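Local coordinates for protein cephalosporin hydroxylase CMCI (PDB 2BM8) that probably acts in cephamycin biosynthesis as a cephalosporin hydroxylase and belongs to a family related to Rossmann-fold methyltransferases, at residues N167-A172 with F183-M188. The protein carries 3 engineered substitutions. Residues are numbered along the deposited sequence; the frame is centred on the assembly and turned at random.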
# COMPACT_ATOMS: atom_id res chain seq x y z
N ASN B 167 7.73 -37.79 4.30
CA ASN B 167 7.99 -39.22 4.10
C ASN B 167 8.25 -39.54 2.63
O ASN B 167 9.16 -40.30 2.33
CB ASN B 167 6.83 -40.08 4.63
CG ASN B 167 6.98 -40.44 6.12
OD1 ASN B 167 8.07 -40.81 6.57
ND2 ASN B 167 5.89 -40.35 6.88
N ILE B 168 7.48 -38.94 1.73
CA ILE B 168 7.67 -39.12 0.29
C ILE B 168 9.01 -38.54 -0.13
O ILE B 168 9.66 -39.07 -1.02
CB ILE B 168 6.52 -38.44 -0.49
CG1 ILE B 168 5.19 -39.13 -0.21
CG2 ILE B 168 6.79 -38.48 -1.99
CD1 ILE B 168 4.00 -38.26 -0.59
N MET B 169 9.41 -37.46 0.53
CA MET B 169 10.73 -36.82 0.30
C MET B 169 11.88 -37.73 0.70
O MET B 169 12.87 -37.79 -0.01
CB MET B 169 10.85 -35.51 1.09
CG MET B 169 11.50 -34.37 0.33
SD MET B 169 10.97 -32.78 1.02
CE MET B 169 12.39 -32.34 1.95
N LYS B 170 11.75 -38.40 1.84
CA LYS B 170 12.76 -39.34 2.32
C LYS B 170 12.87 -40.51 1.34
O LYS B 170 13.98 -40.96 1.01
CB LYS B 170 12.41 -39.82 3.75
CG LYS B 170 13.13 -41.14 4.24
CD LYS B 170 12.43 -41.71 5.49
CE LYS B 170 12.97 -43.09 5.93
NZ LYS B 170 11.91 -44.16 6.09
N TRP B 171 11.73 -40.99 0.86
CA TRP B 171 11.70 -42.04 -0.14
C TRP B 171 12.40 -41.59 -1.43
O TRP B 171 13.22 -42.31 -1.99
CB TRP B 171 10.27 -42.52 -0.44
CG TRP B 171 10.26 -43.51 -1.56
CD1 TRP B 171 10.44 -44.87 -1.47
CD2 TRP B 171 10.15 -43.22 -2.96
NE1 TRP B 171 10.42 -45.44 -2.72
CE2 TRP B 171 10.24 -44.45 -3.65
CE3 TRP B 171 9.96 -42.04 -3.70
CZ2 TRP B 171 10.15 -44.53 -5.04
CZ3 TRP B 171 9.87 -42.12 -5.08
CH2 TRP B 171 9.98 -43.37 -5.74
N ALA B 172 12.07 -40.39 -1.90
CA ALA B 172 12.60 -39.91 -3.18
C ALA B 172 14.10 -39.68 -3.10
O ALA B 172 14.81 -39.97 -4.04
CB ALA B 172 11.88 -38.65 -3.63
N PHE B 183 12.97 -31.59 -6.35
CA PHE B 183 11.80 -31.96 -5.58
C PHE B 183 11.15 -30.65 -5.19
O PHE B 183 11.76 -29.86 -4.48
CB PHE B 183 12.17 -32.78 -4.33
CG PHE B 183 10.96 -33.37 -3.62
CD1 PHE B 183 10.63 -34.70 -3.77
CD2 PHE B 183 10.15 -32.58 -2.80
CE1 PHE B 183 9.53 -35.25 -3.11
CE2 PHE B 183 9.05 -33.14 -2.14
CZ PHE B 183 8.75 -34.47 -2.30
N ILE B 184 9.92 -30.44 -5.66
CA ILE B 184 9.24 -29.16 -5.54
C ILE B 184 7.91 -29.28 -4.80
O ILE B 184 7.07 -30.12 -5.14
CB ILE B 184 9.01 -28.57 -6.94
CG1 ILE B 184 10.35 -28.10 -7.52
CG2 ILE B 184 8.04 -27.39 -6.88
CD1 ILE B 184 10.35 -27.90 -9.00
N ILE B 185 7.71 -28.42 -3.81
CA ILE B 185 6.44 -28.37 -3.09
C ILE B 185 5.79 -27.05 -3.39
O ILE B 185 6.27 -26.01 -2.98
CB ILE B 185 6.67 -28.55 -1.58
CG1 ILE B 185 7.15 -29.97 -1.30
CG2 ILE B 185 5.38 -28.30 -0.82
CD1 ILE B 185 7.95 -30.12 -0.05
N GLU B 186 4.69 -27.08 -4.13
CA GLU B 186 4.00 -25.85 -4.49
C GLU B 186 3.09 -25.44 -3.34
O GLU B 186 2.60 -26.30 -2.61
CB GLU B 186 3.22 -26.04 -5.79
CG GLU B 186 4.09 -26.40 -7.00
CD GLU B 186 3.39 -26.23 -8.34
OE1 GLU B 186 2.19 -25.88 -8.34
OE2 GLU B 186 4.02 -26.46 -9.41
N ASP B 187 2.93 -24.13 -3.13
CA ASP B 187 1.90 -23.52 -2.28
C ASP B 187 2.06 -23.71 -0.78
O ASP B 187 1.96 -22.74 -0.01
CB ASP B 187 0.50 -24.00 -2.70
CG ASP B 187 0.13 -23.56 -4.11
OD1 ASP B 187 0.04 -22.33 -4.33
OD2 ASP B 187 -0.07 -24.37 -5.04
N MET B 188 2.30 -24.95 -0.36
CA MET B 188 2.06 -25.33 1.03
C MET B 188 3.15 -24.93 2.04
O MET B 188 2.83 -24.72 3.21
CB MET B 188 1.78 -26.83 1.15
CG MET B 188 1.06 -27.21 2.46
SD MET B 188 -0.50 -26.29 2.80
CE MET B 188 -1.75 -27.47 2.21
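Phe183 extends from strand 182-185 toward helix 165-175 and offers one ring face to Met169, joining the helix of a beta-alpha-beta unit to the second strand of that crossover in a Rossmann-like fold. The helix runs nearly antiparallel to the strand; the axes of the two short segments run at 169° and come within 10.7 Å, and no hydrogen bond links them; side chains fill the gap. With CG swung anti to the backbone N (chi1 -171°), the Phe183 ring projects to the helix surface. Met169 sets its CG over the middle of one face, 3.7 Å from the ring centroid and only 12° off the normal, a CH-pi contact. Next along the chain, Met169 SD stands obliquely to the same ring, 4.3 Å from the Phe183 centroid, a Met-aromatic contact. Ala172 CB, one turn further along the helix than Ile168, comes obliquely to Phe183 CD1 at 4.1 Å, while Ile168 CG2 lies at a looser distance from Phe183 CE1. Beyond these segments, Phe157 on the neighbouring strand 155-159 meets the Phe183 ring with its plane nearly parallel. Replacing Phe183 with an alanine would probably open a gap between helix and sheet, leaving Met169 CG and SD without their aromatic partner. Ile185 CD1 lies at the ring's edge, in its plane, and also meets Met169 SD at 4.2 Å.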